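Outer membrane protein Omp121 (Bacteroides thetaiotaomicron, PDB 5FQ8) probably transports substrates across the bacterial outer membrane as a TonB-dependent receptor, and binds calcium and magnesium ions. Local coordinates at residues Ser92-Thr97 with Gly740-Tyr745; Gln690-Gly695 with Glu736-Ile741; Gly841-Thr846 with Asn946-Pro951. One frame throughout, in Å; residues are numbered along the deposited sequence.

Overall arrangement
Contacts 1 and 2 are neighbours and contact 3 is set apart. The centres of contacts 1 and 2 are 11 Å apart, on the same side of the chain's centre. They share Gly740 and Ile741, and Leu94 CD2 of contact 1 meets Leu694 CD1 of contact 2 at 3.6 Å. Both border strand 661-680. Contact 3 has its centre 30 Å from that of contact 1 and 39 Å from that of contact 2. It comes later in the chain and joins the loop after helix 832-839 to the loop after strand 928-941. Contact 1 ties the plug region to the rest of the chain, whereas contacts 2 and 3 join parts of the long C-terminal region to each other.

Contact 1. Residues Ser92-Thr97 with Gly740-Tyr745; sequences SSLSGT and GITTIY
Leu94 lays its branched end against Ile744, with Leu94 CD1 and Ile744 CD1 4.4 Å apart. The plug of this TonB-dependent receptor packs here on a small antiparallel sheet inserted between barrel strands 716-731 and 802-812. Residues 92-97 form a loop of the plug region, between strands 84-88 and 101-103. Residues 740-745 run from a loop into strand 741-746, one of the two outer strands of the sheet. No hydrogen bond crosses between the two segments, so the join rests on loose apolar contact.

The two methyls of Leu94 divide the work. CD1 goes to Ile744, while Leu94 CD2 approaches Thr742 CG2 at 4.4 Å. Ile744 has CG1 anti to its carbonyl carbon (chi1 -70°) and an extended tip, which carries CD1 up to the leucine. Lower on the same side chain, Ile744 CG1 comes within 4.3 Å of the backbone atom Leu94 O. Thr742 turns its methyl to the plug, and its OG1 has a weak hydrogen bond to Ala680 N.

Leu94 also touches Ala755, Gln675, Ile697 and Leu694, and is buried. Ile744 and Tyr745 both face Met753 on strand 752-756. This is a classic beta bulge, and it lies where the strand turns a corner. On the plug side the peptide bond between Ser95 and Gly96 is modelled as cis. Just before it, Ser95 OG donates a hydrogen bond to Leu94 O at 2.7 Å, in the carbonyl plane and on a lone pair.

Contact 2. Residues Gln690-Gly695 with Glu736-Ile741; sequences QNMNLG and EELGGI
The backbones of Gln690 and Leu738 stay well apart, with their CA atoms 9.0 Å from each other, so strand 690-693 meets Leu738, just after the 3-10 segment 736-737, through side chains alone. Leu738 points toward the strand. The turn before it is closed by a hydrogen bond from Gly739 N to Glu736 O at 2.8 Å.

Leu738 has CG anti to its own carbonyl carbon (chi1 -82°), and this sends both methyls toward Met692. The sulfur bridges the fork of the leucine. Met692 SD is 4.1 Å from Leu738 CD1 and 4.1 Å from Leu738 CD2. The methionine chain is bent at its last torsion, and the two side chains pass each other at a slant.

Gln690, two residues earlier on the strand, comes in beside it. Its chain is fully extended, and it crosses Leu738 at about a right angle. The contact is made by the amide nitrogen: Gln690 NE2 lies 4.1 Å from Leu738 CD1. This is packing only, because the nitrogen gives its hydrogen bond to a polar side chain of another protein chain. Thus CD1 has neighbours in both Gln690 and Met692.

Leu738 also rests on Leu679 and Met681, and on an apolar side chain of the other protein. Strand 689-693 runs antiparallel to strand 661-680 and parallel to strand 629-635. Apolar packing shared with a partner protein at the loops between barrel strands is consistent with a TonB-dependent receptor whose extracellular face is covered by a companion lipoprotein, as in SusCD-type complexes.

Contact 3. Residues Gly841-Thr846 with Asn946-Pro951; sequences GNAIQT and NTFIDP
Gln845 reaches across to Phe948 and Thr947 with its amide. CB and CG serve as the stem, and a bend at chi2 (84°) swings the end over. CD comes next, 3.7 Å from Phe948 CZ. OE1 lies 3.7 Å from Phe948 CE1. NE2 goes furthest: it is close to Phe948 CZ and gives a weak but fairly straight hydrogen bond to Thr947 OG1 at 3.3 Å. The amide and ring planes are 30° apart, and the approach is oblique.

These are loops in the barrel region of a TonB-dependent receptor. One follows helix 832-839, which ends in a Schellman motif at Gly841. The other is folded by an Asx turn, where Asn946 OD1 accepts from Phe948 N at 2.9 Å and also from Ile949 N. Both bonds hold the backbone at Phe948 and Ile949.

With an alanine here instead of Gln845, Thr947 OG1 is likely to lose this donor and the Phe948 ring its amide neighbour. Thr947 OG1 also stands 3.3 Å above one face of the Phe948 ring, toward its rim. Further round, Ala843 CB meets Phe948 CE1 at 4.1 Å.

Contact 1. Residues Ser92-Thr97 with Gly740-Tyr745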
loop_
_atom_site.group_PDB
_atom_site.type_symbol
_atom_site.label_atom_id
_atom_site.label_comp_id
_atom_site.label_asym_id
_atom_site.label_seq_id
_atom_site.Cartn_x
_atom_site.Cartn_y
_atom_site.Cartn_z
ATOM N N SER B 92 -9.325 29.063 21.914
ATOM C CA SER B 92 -8.549 30.159 21.371
ATOM C C SER B 92 -7.993 29.844 20.000
ATOM O O SER B 92 -7.895 30.734 19.154
ATOM C CB SER B 92 -7.397 30.503 22.301
ATOM O OG SER B 92 -7.878 30.756 23.598
ATOM N N SER B 93 -7.631 28.590 19.762
ATOM C CA SER B 93 -7.004 28.181 18.513
ATOM C C SER B 93 -8.105 27.854 17.518
ATOM O O SER B 93 -8.919 26.958 17.757
ATOM C CB SER B 93 -6.088 26.981 18.758
ATOM O OG SER B 93 -5.224 26.719 17.665
ATOM N N LEU B 94 -8.157 28.595 16.412
ATOM C CA LEU B 94 -9.252 28.365 15.484
ATOM C C LEU B 94 -9.079 27.052 14.757
ATOM O O LEU B 94 -10.063 26.436 14.358
ATOM C CB LEU B 94 -9.368 29.508 14.498
ATOM C CG LEU B 94 -10.807 29.846 14.183
ATOM C CD1 LEU B 94 -11.526 30.042 15.478
ATOM C CD2 LEU B 94 -10.833 31.107 13.370
ATOM N N SER B 95 -7.852 26.616 14.562
ATOM C CA SER B 95 -7.608 25.230 14.231
ATOM C C SER B 95 -6.173 24.911 14.530
ATOM O O SER B 95 -5.264 25.568 14.016
ATOM C CB SER B 95 -7.928 24.927 12.782
ATOM O OG SER B 95 -9.271 24.509 12.669
ATOM N N GLY B 96 -5.977 23.951 15.427
ATOM C CA GLY B 96 -7.061 23.367 16.202
ATOM C C GLY B 96 -6.542 22.684 17.458
ATOM O O GLY B 96 -6.845 21.527 17.740
ATOM N N THR B 97 -5.729 23.413 18.212
ATOM C CA THR B 97 -5.035 22.875 19.374
ATOM C C THR B 97 -5.512 23.615 20.615
ATOM O O THR B 97 -5.014 24.701 20.927
ATOM C CB THR B 97 -3.533 23.016 19.214
ATOM O OG1 THR B 97 -3.125 22.454 17.963
ATOM C CG2 THR B 97 -2.829 22.306 20.359
ATOM N N GLY B 740 -15.152 37.683 5.944
ATOM C CA GLY B 740 -15.102 37.622 7.388
ATOM C C GLY B 740 -15.544 36.286 7.929
ATOM O O GLY B 740 -16.074 36.211 9.036
ATOM N N ILE B 741 -15.315 35.224 7.167
ATOM C CA ILE B 741 -15.920 33.930 7.433
ATOM C C ILE B 741 -14.930 32.866 7.005
ATOM O O ILE B 741 -14.117 33.094 6.114
ATOM C CB ILE B 741 -17.271 33.819 6.693
ATOM C CG1 ILE B 741 -17.930 32.472 6.908
ATOM C CG2 ILE B 741 -17.070 34.018 5.234
ATOM C CD1 ILE B 741 -19.274 32.375 6.252
ATOM N N THR B 742 -14.961 31.718 7.677
ATOM C CA THR B 742 -14.062 30.621 7.343
ATOM C C THR B 742 -14.579 29.337 7.961
ATOM O O THR B 742 -14.980 29.321 9.110
ATOM C CB THR B 742 -12.631 30.902 7.801
ATOM O OG1 THR B 742 -11.772 29.875 7.318
ATOM C CG2 THR B 742 -12.525 30.957 9.290
ATOM N N THR B 743 -14.580 28.270 7.189
ATOM C CA THR B 743 -15.153 27.015 7.635
ATOM C C THR B 743 -14.258 26.329 8.657
ATOM O O THR B 743 -13.039 26.286 8.496
ATOM C CB THR B 743 -15.356 26.085 6.449
ATOM O OG1 THR B 743 -16.039 26.773 5.404
ATOM C CG2 THR B 743 -16.162 24.902 6.854
ATOM N N ILE B 744 -14.873 25.792 9.707
ATOM C CA ILE B 744 -14.194 24.937 10.668
ATOM C C ILE B 744 -14.489 23.466 10.413
ATOM O O ILE B 744 -13.597 22.624 10.507
ATOM C CB ILE B 744 -14.578 25.341 12.103
ATOM C CG1 ILE B 744 -13.964 26.679 12.455
ATOM C CG2 ILE B 744 -14.109 24.326 13.092
ATOM C CD1 ILE B 744 -14.448 27.193 13.767
ATOM N N TYR B 745 -15.733 23.155 10.092
ATOM C CA TYR B 745 -16.123 21.848 9.599
ATOM C C TYR B 745 -17.528 21.991 9.055
ATOM O O TYR B 745 -18.277 22.851 9.510
ATOM C CB TYR B 745 -16.059 20.770 10.684
ATOM C CG TYR B 745 -16.185 19.417 10.093
ATOM C CD1 TYR B 745 -15.068 18.752 9.613
ATOM C CD2 TYR B 745 -17.420 18.818 9.953
ATOM C CE1 TYR B 745 -15.175 17.532 9.038
ATOM C CE2 TYR B 745 -17.532 17.588 9.377
ATOM C CZ TYR B 745 -16.399 16.956 8.921
ATOM O OH TYR B 745 -16.492 15.736 8.343
#

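Contact 2. Residues Gln690-Gly695 with Glu736-Ile741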
loop_
_atom_site.group_PDB
_atom_site.type_symbol
_atom_site.label_atom_id
_atom_site.label_comp_id
_atom_site.label_asym_id
_atom_site.label_seq_id
_atom_site.Cartn_x
_atom_site.Cartn_y
_atom_site.Cartn_z
ATOM N N GLN B 690 -4.957 30.899 2.513
ATOM C CA GLN B 690 -3.701 31.596 2.710
ATOM C C GLN B 690 -3.394 31.590 4.188
ATOM O O GLN B 690 -4.277 31.849 5.002
ATOM C CB GLN B 690 -3.744 33.023 2.186
ATOM C CG GLN B 690 -2.443 33.747 2.408
ATOM C CD GLN B 690 -2.467 35.174 1.957
ATOM O OE1 GLN B 690 -1.455 35.862 2.009
ATOM N NE2 GLN B 690 -3.624 35.639 1.519
ATOM N N ASN B 691 -2.161 31.261 4.538
ATOM C CA ASN B 691 -1.749 31.289 5.932
ATOM C C ASN B 691 -1.489 32.727 6.337
ATOM O O ASN B 691 -0.627 33.389 5.754
ATOM C CB ASN B 691 -0.493 30.450 6.137
ATOM C CG ASN B 691 -0.704 29.000 5.832
ATOM O OD1 ASN B 691 -1.813 28.489 5.902
ATOM N ND2 ASN B 691 0.376 28.316 5.509
ATOM N N MET B 692 -2.224 33.223 7.324
ATOM C CA MET B 692 -1.923 34.557 7.812
ATOM C C MET B 692 -2.289 34.655 9.278
ATOM O O MET B 692 -2.935 33.771 9.835
ATOM C CB MET B 692 -2.637 35.623 6.984
ATOM C CG MET B 692 -4.091 35.346 6.687
ATOM S SD MET B 692 -4.646 36.149 5.176
ATOM C CE MET B 692 -3.633 37.597 5.148
ATOM N N ASN B 693 -1.827 35.733 9.900
ATOM C CA ASN B 693 -2.151 36.012 11.292
ATOM C C ASN B 693 -3.592 36.469 11.420
ATOM O O ASN B 693 -3.995 37.443 10.785
ATOM C CB ASN B 693 -1.223 37.094 11.830
ATOM C CG ASN B 693 0.227 36.723 11.704
ATOM O OD1 ASN B 693 0.951 37.307 10.922
ATOM N ND2 ASN B 693 0.659 35.746 12.473
ATOM N N LEU B 694 -4.362 35.792 12.260
ATOM C CA LEU B 694 -5.763 36.145 12.411
ATOM C C LEU B 694 -5.931 37.340 13.339
ATOM O O LEU B 694 -4.972 37.952 13.812
ATOM C CB LEU B 694 -6.566 34.968 12.945
ATOM C CG LEU B 694 -6.732 33.729 12.091
ATOM C CD1 LEU B 694 -7.817 32.864 12.657
ATOM C CD2 LEU B 694 -7.052 34.104 10.682
ATOM N N GLY B 695 -7.177 37.674 13.596
ATOM C CA GLY B 695 -7.504 38.658 14.599
ATOM C C GLY B 695 -7.575 38.047 15.982
ATOM O O GLY B 695 -7.064 36.958 16.245
ATOM N N GLU B 736 -10.168 41.034 6.740
ATOM C CA GLU B 736 -11.267 41.459 5.883
ATOM C C GLU B 736 -11.045 41.026 4.453
ATOM O O GLU B 736 -11.977 40.582 3.778
ATOM C CB GLU B 736 -11.416 42.979 5.930
ATOM C CG GLU B 736 -12.082 43.559 7.167
ATOM C CD GLU B 736 -12.058 45.082 7.175
ATOM O OE1 GLU B 736 -11.333 45.654 6.334
ATOM O OE2 GLU B 736 -12.755 45.707 8.008
ATOM N N GLU B 737 -9.801 41.124 3.992
ATOM C CA GLU B 737 -9.485 40.977 2.581
ATOM C C GLU B 737 -9.931 39.652 2.015
ATOM O O GLU B 737 -10.113 39.549 0.803
ATOM C CB GLU B 737 -7.993 41.165 2.373
ATOM C CG GLU B 737 -7.472 42.400 3.062
ATOM C CD GLU B 737 -7.080 42.127 4.487
ATOM O OE1 GLU B 737 -6.516 41.045 4.734
ATOM O OE2 GLU B 737 -7.350 42.978 5.360
ATOM N N LEU B 738 -10.144 38.650 2.852
ATOM C CA LEU B 738 -10.574 37.340 2.393
ATOM C C LEU B 738 -11.989 37.011 2.822
ATOM O O LEU B 738 -12.375 35.842 2.776
ATOM C CB LEU B 738 -9.630 36.259 2.905
ATOM C CG LEU B 738 -8.320 35.941 2.205
ATOM C CD1 LEU B 738 -7.341 37.081 2.276
ATOM C CD2 LEU B 738 -7.737 34.720 2.859
ATOM N N GLY B 739 -12.774 38.008 3.217
ATOM C CA GLY B 739 -14.075 37.768 3.797
ATOM C C GLY B 739 -13.995 37.684 5.308
ATOM O O GLY B 739 -12.921 37.625 5.909
ATOM N N GLY B 740 -15.152 37.683 5.944
ATOM C CA GLY B 740 -15.102 37.622 7.388
ATOM C C GLY B 740 -15.544 36.286 7.929
ATOM O O GLY B 740 -16.074 36.211 9.036
ATOM N N ILE B 741 -15.315 35.224 7.167
ATOM C CA ILE B 741 -15.920 33.930 7.433
ATOM C C ILE B 741 -14.930 32.866 7.005
ATOM O O ILE B 741 -14.117 33.094 6.114
ATOM C CB ILE B 741 -17.271 33.819 6.693
ATOM C CG1 ILE B 741 -17.930 32.472 6.908
ATOM C CG2 ILE B 741 -17.070 34.018 5.234
ATOM C CD1 ILE B 741 -19.274 32.375 6.252
#

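Contact 3. Residues Gly841-Thr846 with Asn946-Pro951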
loop_
_atom_site.group_PDB
_atom_site.type_symbol
_atom_site.label_atom_id
_atom_site.label_comp_id
_atom_site.label_asym_id
_atom_site.label_seq_id
_atom_site.Cartn_x
_atom_site.Cartn_y
_atom_site.Cartn_z
ATOM N N GLY B 841 -38.183 7.204 9.268
ATOM C CA GLY B 841 -39.532 7.074 9.772
ATOM C C GLY B 841 -39.631 6.397 11.109
ATOM O O GLY B 841 -40.662 5.802 11.422
ATOM N N ASN B 842 -38.581 6.468 11.914
ATOM C CA ASN B 842 -38.555 5.752 13.176
ATOM C C ASN B 842 -38.675 6.647 14.393
ATOM O O ASN B 842 -39.091 6.164 15.440
ATOM C CB ASN B 842 -37.266 4.932 13.291
ATOM C CG ASN B 842 -37.306 3.673 12.492
ATOM O OD1 ASN B 842 -38.369 3.191 12.140
ATOM N ND2 ASN B 842 -36.144 3.130 12.195
ATOM N N ALA B 843 -38.324 7.920 14.294
ATOM C CA ALA B 843 -38.468 8.807 15.435
ATOM C C ALA B 843 -39.940 9.079 15.713
ATOM O O ALA B 843 -40.769 9.122 14.803
ATOM C CB ALA B 843 -37.728 10.115 15.189
ATOM N N ILE B 844 -40.257 9.258 16.991
ATOM C CA ILE B 844 -41.641 9.435 17.406
ATOM C C ILE B 844 -42.212 10.707 16.804
ATOM O O ILE B 844 -43.398 10.777 16.471
ATOM C CB ILE B 844 -41.731 9.424 18.949
ATOM C CG1 ILE B 844 -43.178 9.473 19.403
ATOM C CG2 ILE B 844 -40.935 10.547 19.561
ATOM C CD1 ILE B 844 -43.962 8.265 19.014
ATOM N N GLN B 845 -41.371 11.721 16.622
ATOM C CA GLN B 845 -41.821 12.934 15.961
ATOM C C GLN B 845 -42.463 12.659 14.611
ATOM O O GLN B 845 -43.416 13.348 14.239
ATOM C CB GLN B 845 -40.657 13.900 15.781
ATOM C CG GLN B 845 -40.268 14.638 17.023
ATOM C CD GLN B 845 -39.353 13.847 17.886
ATOM O OE1 GLN B 845 -39.245 12.650 17.735
ATOM N NE2 GLN B 845 -38.682 14.511 18.801
ATOM N N THR B 846 -41.977 11.671 13.862
ATOM C CA THR B 846 -42.515 11.495 12.523
ATOM C C THR B 846 -43.918 10.919 12.535
ATOM O O THR B 846 -44.542 10.835 11.473
ATOM C CB THR B 846 -41.601 10.609 11.672
ATOM O OG1 THR B 846 -41.688 9.252 12.105
ATOM C CG2 THR B 846 -40.167 11.077 11.750
ATOM N N ASN B 946 -35.016 17.312 22.461
ATOM C CA ASN B 946 -33.975 16.355 22.131
ATOM C C ASN B 946 -34.374 15.045 22.776
ATOM O O ASN B 946 -34.230 14.871 23.984
ATOM C CB ASN B 946 -32.626 16.852 22.621
ATOM C CG ASN B 946 -31.563 15.796 22.585
ATOM O OD1 ASN B 946 -31.783 14.674 22.160
ATOM N ND2 ASN B 946 -30.384 16.160 23.036
ATOM N N THR B 947 -34.882 14.130 21.977
ATOM C CA THR B 947 -35.161 12.788 22.442
ATOM C C THR B 947 -34.261 11.788 21.754
ATOM O O THR B 947 -34.647 10.637 21.558
ATOM C CB THR B 947 -36.612 12.417 22.191
ATOM O OG1 THR B 947 -36.876 12.559 20.800
ATOM C CG2 THR B 947 -37.535 13.317 22.962
ATOM N N PHE B 948 -33.068 12.219 21.366
ATOM C CA PHE B 948 -32.278 11.423 20.446
ATOM C C PHE B 948 -30.932 10.998 21.002
ATOM O O PHE B 948 -30.607 9.813 20.945
ATOM C CB PHE B 948 -32.099 12.191 19.127
ATOM C CG PHE B 948 -33.362 12.782 18.613
ATOM C CD1 PHE B 948 -34.411 11.975 18.236
ATOM C CD2 PHE B 948 -33.512 14.139 18.539
ATOM C CE1 PHE B 948 -35.571 12.514 17.791
ATOM C CE2 PHE B 948 -34.668 14.678 18.101
ATOM C CZ PHE B 948 -35.702 13.868 17.716
ATOM N N ILE B 949 -30.131 11.918 21.527
ATOM C CA ILE B 949 -28.752 11.608 21.862
ATOM C C ILE B 949 -28.371 12.088 23.252
ATOM O O ILE B 949 -28.950 13.031 23.794
ATOM C CB ILE B 949 -27.779 12.240 20.862
ATOM C CG1 ILE B 949 -27.950 13.749 20.877
ATOM C CG2 ILE B 949 -28.002 11.704 19.502
ATOM C CD1 ILE B 949 -26.802 14.479 20.260
ATOM N N ASP B 950 -27.367 11.437 23.815
ATOM C CA ASP B 950 -26.608 12.024 24.901
ATOM C C ASP B 950 -25.663 12.993 24.223
ATOM O O ASP B 950 -24.760 12.566 23.506
ATOM C CB ASP B 950 -25.869 10.957 25.710
ATOM C CG ASP B 950 -24.773 11.528 26.598
ATOM O OD1 ASP B 950 -24.594 12.749 26.688
ATOM O OD2 ASP B 950 -24.071 10.728 27.226
ATOM N N PRO B 951 -25.837 14.277 24.414
ATOM C CA PRO B 951 -25.010 15.263 23.715
ATOM C C PRO B 951 -23.506 15.127 23.882
ATOM O O PRO B 951 -22.774 15.902 23.264
ATOM C CB PRO B 951 -25.483 16.576 24.327
ATOM C CG PRO B 951 -26.865 16.337 24.659
ATOM C CD PRO B 951 -26.970 14.918 25.082
#